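Local coordinates for protein protease Do-like 8, chloroplastic (Arabidopsis thaliana, PDB 4IC6) that probably acts as an HtrA-type (Deg) serine endopeptidase in the chloroplast, its trypsin-like protease domain being followed by a PDZ domain, at residues V241-I244 against V245-I249; E331-V334 against G335-V338; V268-L272 against N273-G277. The protein carries 1 engineered substitution. All blocks are in the same frame, centred on the assembly; numbering follows the deposited sequence.

Contact 1: residues V241-I244 against V245-I249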
ATOM      1  N   VAL A 241      -2.322 -34.042 -13.722  1.00 31.31           N
ATOM      2  CA  VAL A 241      -3.004 -33.778 -14.989  1.00 35.95           C
ATOM      3  C   VAL A 241      -3.384 -35.082 -15.694  1.00 38.48           C
ATOM      4  O   VAL A 241      -4.479 -35.219 -16.236  1.00 39.19           O
ATOM      5  CB  VAL A 241      -2.115 -32.923 -15.925  1.00 32.88           C
ATOM      6  CG1 VAL A 241      -2.833 -32.627 -17.241  1.00 35.72           C
ATOM      7  CG2 VAL A 241      -1.697 -31.634 -15.223  1.00 29.43           C
ATOM      8  N   LEU A 242      -2.475 -36.046 -15.669  1.00 39.54           N
ATOM      9  CA  LEU A 242      -2.711 -37.343 -16.291  1.00 41.18           C
ATOM     10  C   LEU A 242      -3.877 -38.072 -15.641  1.00 44.49           C
ATOM     11  O   LEU A 242      -4.569 -38.867 -16.279  1.00 47.78           O
ATOM     12  CB  LEU A 242      -1.458 -38.206 -16.194  1.00 42.14           C
ATOM     13  CG  LEU A 242      -0.447 -38.002 -17.312  1.00 42.51           C
ATOM     14  CD1 LEU A 242       0.832 -38.760 -16.997  1.00 45.87           C
ATOM     15  CD2 LEU A 242      -1.065 -38.488 -18.622  1.00 44.91           C
ATOM     16  N   LYS A 243      -4.102 -37.792 -14.367  1.00 44.02           N
ATOM     17  CA  LYS A 243      -5.153 -38.482 -13.630  1.00 47.70           C
ATOM     18  C   LYS A 243      -6.486 -37.769 -13.794  1.00 43.66           C
ATOM     19  O   LYS A 243      -7.521 -38.406 -13.958  1.00 46.53           O
ATOM     20  CB  LYS A 243      -4.770 -38.582 -12.148  1.00 50.83           C
ATOM     21  CG  LYS A 243      -5.934 -38.777 -11.178  1.00 60.06           C
ATOM     22  CD  LYS A 243      -6.339 -40.244 -11.035  1.00 67.47           C
ATOM     23  CE  LYS A 243      -7.395 -40.429  -9.940  1.00 67.92           C
ATOM     24  NZ  LYS A 243      -7.733 -41.866  -9.732  1.00 69.19           N
ATOM     25  N   ILE A 244      -6.453 -36.442 -13.766  1.00 36.24           N
ATOM     26  CA  ILE A 244      -7.678 -35.639 -13.769  1.00 40.25           C
ATOM     27  C   ILE A 244      -8.319 -35.492 -15.154  1.00 41.96           C
ATOM     28  O   ILE A 244      -9.540 -35.578 -15.306  1.00 43.17           O
ATOM     29  CB  ILE A 244      -7.410 -34.225 -13.191  1.00 37.74           C
ATOM     30  CG1 ILE A 244      -6.860 -34.337 -11.763  1.00 37.96           C
ATOM     31  CG2 ILE A 244      -8.670 -33.369 -13.242  1.00 36.36           C
ATOM     32  CD1 ILE A 244      -7.828 -35.001 -10.781  1.00 39.38           C
ATOM     33  N   VAL A 245      -7.492 -35.268 -16.167  1.00 42.54           N
ATOM     34  CA  VAL A 245      -8.011 -34.981 -17.495  1.00 42.24           C
ATOM     35  C   VAL A 245      -8.934 -36.085 -18.047  1.00 44.28           C
ATOM     36  O   VAL A 245     -10.057 -35.792 -18.473  1.00 47.39           O
ATOM     37  CB  VAL A 245      -6.886 -34.622 -18.495  1.00 41.31           C
ATOM     38  CG1 VAL A 245      -7.422 -34.613 -19.928  1.00 42.95           C
ATOM     39  CG2 VAL A 245      -6.308 -33.259 -18.157  1.00 39.84           C
ATOM     40  N   PRO A 246      -8.487 -37.354 -18.026  1.00 44.43           N
ATOM     41  CA  PRO A 246      -9.353 -38.406 -18.582  1.00 49.54           C
ATOM     42  C   PRO A 246     -10.701 -38.514 -17.872  1.00 50.80           C
ATOM     43  O   PRO A 246     -11.705 -38.868 -18.514  1.00 51.94           O
ATOM     44  CB  PRO A 246      -8.541 -39.685 -18.369  1.00 50.16           C
ATOM     45  CG  PRO A 246      -7.131 -39.219 -18.250  1.00 47.98           C
ATOM     46  CD  PRO A 246      -7.192 -37.887 -17.579  1.00 46.11           C
ATOM     47  N   GLN A 247     -10.718 -38.228 -16.570  1.00 49.17           N
ATOM     48  CA  GLN A 247     -11.965 -38.199 -15.795  1.00 46.56           C
ATOM     49  C   GLN A 247     -12.869 -37.060 -16.265  1.00 48.39           C
ATOM     50  O   GLN A 247     -14.074 -37.243 -16.441  1.00 54.46           O
ATOM     51  CB  GLN A 247     -11.673 -38.052 -14.289  1.00 49.59           C
ATOM     52  CG  GLN A 247     -10.849 -39.187 -13.685  1.00 49.27           C
ATOM     53  CD  GLN A 247     -10.744 -39.100 -12.170  1.00 53.14           C
ATOM     54  OE1 GLN A 247      -9.695 -38.740 -11.622  1.00 51.41           O
ATOM     55  NE2 GLN A 247     -11.832 -39.434 -11.483  1.00 55.63           N
ATOM     56  N   LEU A 248     -12.296 -35.879 -16.475  1.00 43.67           N
ATOM     57  CA  LEU A 248     -13.089 -34.758 -16.985  1.00 44.46           C
ATOM     58  C   LEU A 248     -13.623 -35.066 -18.382  1.00 47.24           C
ATOM     59  O   LEU A 248     -14.755 -34.722 -18.715  1.00 51.06           O
ATOM     60  CB  LEU A 248     -12.278 -33.445 -16.973  1.00 40.33           C
ATOM     61  CG  LEU A 248     -11.847 -32.988 -15.566  1.00 42.83           C
ATOM     62  CD1 LEU A 248     -10.996 -31.711 -15.612  1.00 39.72           C
ATOM     63  CD2 LEU A 248     -13.068 -32.811 -14.658  1.00 43.08           C
ATOM     64  N   ILE A 249     -12.814 -35.725 -19.205  1.00 43.28           N
ATOM     65  CA  ILE A 249     -13.262 -36.037 -20.548  1.00 43.95           C
ATOM     66  C   ILE A 249     -14.384 -37.070 -20.486  1.00 45.89           C
ATOM     67  O   ILE A 249     -15.377 -36.947 -21.181  1.00 51.18           O
ATOM     68  CB  ILE A 249     -12.117 -36.555 -21.443  1.00 41.85           C
ATOM     69  CG1 ILE A 249     -11.169 -35.402 -21.790  1.00 41.84           C
ATOM     70  CG2 ILE A 249     -12.698 -37.214 -22.718  1.00 41.10           C
ATOM     71  CD1 ILE A 249      -9.912 -35.837 -22.486  1.00 43.72           C
TER
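A chi1 of -179° sets CG1 of Val241 opposite the backbone N, beside the carbonyl carbon, and so next to CG2 of Val245 at 3.6 Å, the two valines pointing the same way from successive turns of helix 238-251. This helix follows the last strand of the second barrel in the double-barrel, trypsin-like protease domain. One turn further along the same pattern recurs: a chi1 of -58° leaves CG2 of Ile244 beside the carbonyl carbon, from where it meets CD1 of Leu248 at 3.7 Å. Both pairs belong to the inner side of the helix. Val245 rests on Val79 of strand 77-80, Ile244 and Leu248 on Leu127 and Val129 of strand 127-131, and Trp72 lies against the two valines, so the helix is packed onto the first barrel.

Regular backbone bonds run under these side chains, Val245 N to Val241 O at 3.0 Å and Leu248 N to Ile244 O at 3.0 Å. Between them the ladder is broken by Pro246, and the helix is kinked at this point. On the outer side, the bent chain of Lys243 crosses Gln247, whose CG lies 3.4 Å from Lys243 O, while the lysine ammonium is held in a salt bridge with Glu331. At the kink itself, with no N-H to meet Leu242 O, Pro246 instead brings its ring carbon CD to within 3.1 Å of that oxygen.

Contact 2: residues E331-V334 against G335-V338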
ATOM      1  N   GLU A 331      -8.028 -42.927  -4.311  1.00 68.96           N
ATOM      2  CA  GLU A 331      -8.092 -44.201  -5.030  1.00 71.61           C
ATOM      3  C   GLU A 331      -9.150 -45.144  -4.457  1.00 69.06           C
ATOM      4  O   GLU A 331      -9.473 -46.174  -5.058  1.00 70.32           O
ATOM      5  CB  GLU A 331      -6.717 -44.878  -5.083  1.00 76.92           C
ATOM      6  CG  GLU A 331      -5.797 -44.347  -6.194  1.00 80.81           C
ATOM      7  CD  GLU A 331      -6.024 -45.037  -7.537  1.00 85.92           C
ATOM      8  OE1 GLU A 331      -5.748 -46.253  -7.637  1.00 87.21           O
ATOM      9  OE2 GLU A 331      -6.475 -44.366  -8.494  1.00 87.10           O
ATOM     10  N   TYR A 332      -9.690 -44.784  -3.299  1.00 61.85           N
ATOM     11  CA  TYR A 332     -10.835 -45.491  -2.731  1.00 56.08           C
ATOM     12  C   TYR A 332     -12.146 -45.019  -3.366  1.00 50.83           C
ATOM     13  O   TYR A 332     -12.171 -44.053  -4.138  1.00 47.77           O
ATOM     14  CB  TYR A 332     -10.902 -45.263  -1.225  1.00 53.43           C
ATOM     15  CG  TYR A 332      -9.946 -46.099  -0.418  1.00 55.14           C
ATOM     16  CD1 TYR A 332     -10.315 -47.355   0.035  1.00 56.64           C
ATOM     17  CD2 TYR A 332      -8.679 -45.630  -0.098  1.00 53.02           C
ATOM     18  CE1 TYR A 332      -9.451 -48.128   0.783  1.00 59.68           C
ATOM     19  CE2 TYR A 332      -7.801 -46.401   0.658  1.00 57.47           C
ATOM     20  CZ  TYR A 332      -8.194 -47.647   1.089  1.00 59.46           C
ATOM     21  OH  TYR A 332      -7.341 -48.420   1.837  1.00 62.27           O
ATOM     22  N   SER A 333     -13.237 -45.697  -3.031  1.00 53.72           N
ATOM     23  CA  SER A 333     -14.559 -45.308  -3.513  1.00 53.36           C
ATOM     24  C   SER A 333     -15.464 -44.851  -2.372  1.00 50.49           C
ATOM     25  O   SER A 333     -15.286 -45.252  -1.219  1.00 48.55           O
ATOM     26  CB  SER A 333     -15.252 -46.482  -4.229  1.00 56.29           C
ATOM     27  OG  SER A 333     -14.407 -47.072  -5.196  1.00 58.72           O
ATOM     28  N   VAL A 334     -16.478 -44.064  -2.719  1.00 49.37           N
ATOM     29  CA  VAL A 334     -17.430 -43.551  -1.738  1.00 45.26           C
ATOM     30  C   VAL A 334     -17.995 -44.608  -0.775  1.00 54.47           C
ATOM     31  O   VAL A 334     -18.175 -44.347   0.408  1.00 57.50           O
ATOM     32  CB  VAL A 334     -18.534 -42.706  -2.427  1.00 50.93           C
ATOM     33  CG1 VAL A 334     -19.758 -42.569  -1.541  1.00 50.86           C
ATOM     34  CG2 VAL A 334     -17.963 -41.333  -2.806  1.00 47.91           C
ATOM     35  N   GLY A 335     -18.255 -45.816  -1.240  1.00 47.91           N
ATOM     36  CA  GLY A 335     -18.689 -46.822  -0.280  1.00 58.98           C
ATOM     37  C   GLY A 335     -17.725 -47.149   0.873  1.00 52.73           C
ATOM     38  O   GLY A 335     -18.130 -47.436   2.010  1.00 52.52           O
ATOM     39  N   ASP A 336     -16.440 -47.098   0.568  1.00 47.24           N
ATOM     40  CA  ASP A 336     -15.415 -47.798   1.349  1.00 55.23           C
ATOM     41  C   ASP A 336     -15.294 -47.463   2.840  1.00 52.77           C
ATOM     42  O   ASP A 336     -15.272 -46.299   3.223  1.00 53.12           O
ATOM     43  CB  ASP A 336     -14.062 -47.606   0.671  1.00 47.07           C
ATOM     44  CG  ASP A 336     -14.015 -48.219  -0.705  1.00 51.80           C
ATOM     45  OD1 ASP A 336     -14.814 -49.158  -0.977  1.00 58.71           O
ATOM     46  OD2 ASP A 336     -13.171 -47.772  -1.507  1.00 49.89           O
ATOM     47  N   LYS A 337     -15.221 -48.500   3.674  1.00 53.55           N
ATOM     48  CA  LYS A 337     -14.851 -48.346   5.081  1.00 55.57           C
ATOM     49  C   LYS A 337     -13.350 -48.632   5.251  1.00 58.94           C
ATOM     50  O   LYS A 337     -12.869 -49.698   4.862  1.00 62.25           O
ATOM     51  CB  LYS A 337     -15.663 -49.280   5.973  1.00 56.75           C
ATOM     52  N   VAL A 338     -12.619 -47.688   5.834  1.00 57.06           N
ATOM     53  CA  VAL A 338     -11.176 -47.848   6.042  1.00 58.06           C
ATOM     54  C   VAL A 338     -10.798 -47.795   7.523  1.00 61.00           C
ATOM     55  O   VAL A 338     -11.561 -47.290   8.353  1.00 63.10           O
ATOM     56  CB  VAL A 338     -10.362 -46.773   5.293  1.00 56.33           C
ATOM     57  CG1 VAL A 338     -10.511 -46.938   3.789  1.00 57.88           C
ATOM     58  CG2 VAL A 338     -10.783 -45.380   5.729  1.00 56.82           C
TER
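Tyr332 and Val338 approach from opposite directions, and CG1 of the valine settles over one face of the ring in a CH-pi contact, 3.7 Å from the ring centroid and displaced toward CE1. The carboxylate of Asp336 occupies the ring's edge, its plane turned 76° from that of the tyrosine, with OD2 3.3 Å from Tyr332 CD1. A short, almost straight bond from Ser333 N to Asp336 OD2, 2.6 Å long, fixes the carboxylate there; the donor arrives from above the carboxylate plane. Asp336 returns the link through its backbone, Asp336 N to Ser333 O at 2.8 Å, closing a type I beta turn from Ser333 to Asp336. The same aspartate thus ties the turn together at two points.

The corner of the turn, Val334 and Gly335, is much looser: the CB of Val334 points away from the residues that follow, and Gly335 is exposed. Beyond the turn, Lys337 is modelled no further than CB.

The turn connects helix 322-329 to strand 337-344 of the PDZ domain. Tyr332 and Val338 both pack on Val314 of strand 310-314 and on Leu355 of strand 347-357, and the tyrosine hydroxyl is hydrogen-bonded to Asp315.

Contact 3: residues V268-L272 against N273-G277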
ATOM      1  N   VAL A 268       3.144 -26.282   8.660  1.00 41.82           N
ATOM      2  CA  VAL A 268       2.540 -26.122   9.977  1.00 40.86           C
ATOM      3  C   VAL A 268       2.780 -27.373  10.821  1.00 40.92           C
ATOM      4  O   VAL A 268       3.202 -27.281  11.981  1.00 39.40           O
ATOM      5  CB  VAL A 268       1.023 -25.820   9.871  1.00 49.12           C
ATOM      6  CG1 VAL A 268       0.331 -25.988  11.221  1.00 49.82           C
ATOM      7  CG2 VAL A 268       0.800 -24.420   9.311  1.00 50.16           C
ATOM      8  N   ALA A 269       2.541 -28.545  10.236  1.00 35.34           N
ATOM      9  CA  ALA A 269       2.746 -29.792  10.970  1.00 36.80           C
ATOM     10  C   ALA A 269       4.186 -29.900  11.460  1.00 40.04           C
ATOM     11  O   ALA A 269       4.443 -30.168  12.631  1.00 38.89           O
ATOM     12  CB  ALA A 269       2.381 -30.995  10.111  1.00 40.11           C
ATOM     13  N   ASN A 270       5.140 -29.689  10.564  1.00 40.26           N
ATOM     14  CA  ASN A 270       6.539 -29.799  10.965  1.00 42.58           C
ATOM     15  C   ASN A 270       6.933 -28.779  12.049  1.00 43.44           C
ATOM     16  O   ASN A 270       7.621 -29.110  13.018  1.00 40.05           O
ATOM     17  CB  ASN A 270       7.461 -29.778   9.743  1.00 42.36           C
ATOM     18  CG  ASN A 270       7.390 -31.083   8.935  1.00 45.74           C
ATOM     19  OD1 ASN A 270       8.127 -32.036   9.207  1.00 48.61           O
ATOM     20  ND2 ASN A 270       6.499 -31.124   7.938  1.00 37.65           N
ATOM     21  N   GLN A 271       6.453 -27.550  11.916  1.00 44.26           N
ATOM     22  CA  GLN A 271       6.648 -26.557  12.960  1.00 48.53           C
ATOM     23  C   GLN A 271       6.151 -27.049  14.323  1.00 51.18           C
ATOM     24  O   GLN A 271       6.690 -26.660  15.361  1.00 49.82           O
ATOM     25  CB  GLN A 271       5.961 -25.245  12.574  1.00 55.89           C
ATOM     26  CG  GLN A 271       6.182 -24.106  13.553  1.00 63.54           C
ATOM     27  CD  GLN A 271       6.012 -22.747  12.902  1.00 69.07           C
ATOM     28  OE1 GLN A 271       5.534 -22.644  11.767  1.00 69.87           O
ATOM     29  NE2 GLN A 271       6.417 -21.692  13.612  1.00 69.80           N
ATOM     30  N   LEU A 272       5.135 -27.910  14.324  1.00 49.90           N
ATOM     31  CA  LEU A 272       4.598 -28.477  15.570  1.00 48.19           C
ATOM     32  C   LEU A 272       5.275 -29.796  15.929  1.00 46.55           C
ATOM     33  O   LEU A 272       4.799 -30.541  16.787  1.00 47.68           O
ATOM     34  CB  LEU A 272       3.082 -28.691  15.454  1.00 48.75           C
ATOM     35  CG  LEU A 272       2.259 -27.409  15.312  1.00 51.30           C
ATOM     36  CD1 LEU A 272       0.790 -27.718  14.998  1.00 49.55           C
ATOM     37  CD2 LEU A 272       2.387 -26.557  16.572  1.00 55.65           C
ATOM     38  N   ASN A 273       6.379 -30.086  15.249  1.00 43.91           N
ATOM     39  CA  ASN A 273       7.158 -31.308  15.471  1.00 48.33           C
ATOM     40  C   ASN A 273       6.418 -32.612  15.143  1.00 47.13           C
ATOM     41  O   ASN A 273       6.698 -33.664  15.725  1.00 45.60           O
ATOM     42  CB  ASN A 273       7.757 -31.351  16.887  1.00 56.24           C
ATOM     43  CG  ASN A 273       9.023 -32.198  16.964  1.00 61.27           C
ATOM     44  OD1 ASN A 273       9.734 -32.379  15.970  1.00 59.77           O
ATOM     45  ND2 ASN A 273       9.312 -32.715  18.155  1.00 66.62           N
ATOM     46  N   VAL A 274       5.489 -32.536  14.194  1.00 41.75           N
ATOM     47  CA  VAL A 274       4.870 -33.726  13.630  1.00 46.23           C
ATOM     48  C   VAL A 274       5.557 -34.073  12.317  1.00 47.98           C
ATOM     49  O   VAL A 274       5.205 -33.548  11.250  1.00 48.65           O
ATOM     50  CB  VAL A 274       3.358 -33.521  13.384  1.00 46.99           C
ATOM     51  CG1 VAL A 274       2.744 -34.786  12.786  1.00 45.87           C
ATOM     52  CG2 VAL A 274       2.667 -33.125  14.678  1.00 47.57           C
ATOM     53  N   ARG A 275       6.520 -34.981  12.388  1.00 50.58           N
ATOM     54  CA  ARG A 275       7.411 -35.221  11.255  1.00 55.15           C
ATOM     55  C   ARG A 275       6.964 -36.389  10.392  1.00 55.51           C
ATOM     56  O   ARG A 275       7.471 -36.589   9.287  1.00 58.51           O
ATOM     57  CB  ARG A 275       8.852 -35.411  11.745  1.00 59.35           C
ATOM     58  CG  ARG A 275       9.413 -34.162  12.420  1.00 63.46           C
ATOM     59  CD  ARG A 275       9.972 -33.182  11.391  1.00 64.11           C
ATOM     60  NE  ARG A 275       9.929 -31.779  11.815  1.00 65.52           N
ATOM     61  CZ  ARG A 275      10.267 -31.330  13.025  1.00 70.59           C
ATOM     62  NH1 ARG A 275      10.200 -30.028  13.293  1.00 69.99           N
ATOM     63  NH2 ARG A 275      10.680 -32.170  13.971  1.00 73.55           N
ATOM     64  N   ASN A 276       6.007 -37.162  10.891  1.00 51.52           N
ATOM     65  CA  ASN A 276       5.400 -38.192  10.064  1.00 53.33           C
ATOM     66  C   ASN A 276       3.877 -38.185  10.191  1.00 50.68           C
ATOM     67  O   ASN A 276       3.330 -38.018  11.289  1.00 50.51           O
ATOM     68  CB  ASN A 276       5.987 -39.576  10.377  1.00 58.28           C
ATOM     69  CG  ASN A 276       5.443 -40.658   9.461  1.00 62.77           C
ATOM     70  OD1 ASN A 276       5.770 -40.710   8.272  1.00 64.13           O
ATOM     71  ND2 ASN A 276       4.608 -41.534  10.013  1.00 65.97           N
ATOM     72  N   GLY A 277       3.197 -38.340   9.062  1.00 47.84           N
ATOM     73  CA  GLY A 277       1.748 -38.455   9.064  1.00 45.82           C
ATOM     74  C   GLY A 277       1.049 -37.143   8.785  1.00 43.72           C
ATOM     75  O   GLY A 277       1.692 -36.102   8.623  1.00 40.01           O
TER
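The Arg275 guanidinium and the Asn270 amide cross with their planes only 28° apart. In the model CA of Asn273 lies over one face of the guanidinium, nearer its edge than its centre, although the ends of the Asn273 and Arg275 side chains are too close for their exact placement to be trusted; the carbonyl oxygen of Asn270 stands obliquely to the group, 2.8 Å from Arg275 NH1 but at an angle too poor for a hydrogen bond. A bend at chi2 (-84°) folds the arginine back over the end of the helix, and this brings its CD to within 3.1 Å of Asn270 OD1. The other end of that amide, ND2, is hydrogen-bonded to Asp266 O, one turn earlier, which helps to hold the asparagine against the helix.

Beneath the arginine, helix 266-271 of the PDZ domain ends in a Schellman motif. Asn273, with its positive phi of 64°, is the C-prime residue. Asn273 N bonds to Asn270 O at 2.7 Å, and Val274 N reaches further back to Ala269 O at 3.0 Å; in both cases the donor sits above the carbonyl plane. Reversing the chain in this way carries Val274 back alongside the helix, where its CB lies 4.2 Å from CB of Ala269. Both residues are buried, and Val274 also touches Ile310 of strand 310-314. Beyond the motif the chain leads through Gly277, whose backbone is hydrogen-bonded to Lys320, into strand 278-282.

A second subunit borders this end of the helix: its Phe163 packs on Asn270, its Asn113 touches Arg275, and its Pro52 meets Leu272.

Contacts 1 and 2 are joined directly across the two domains by the salt bridge from Lys243 NZ to Glu331 OE2, 3.1 Å long, although their centres are 20 Å apart. Contact 1 belongs to the protease domain, and the side chain of Ile244 lies about 9 Å from that of Asp126, the predicted charge-relay aspartate; the predicted nucleophile position is occupied by the engineered Ala204. Contacts 2 and 3 share the PDZ domain, both leaning on strand 310-314, yet their nearest atoms are about 15 Å apart. Contact 3 stays about 21 Å from contact 1 at the nearest atoms and borders a second subunit instead.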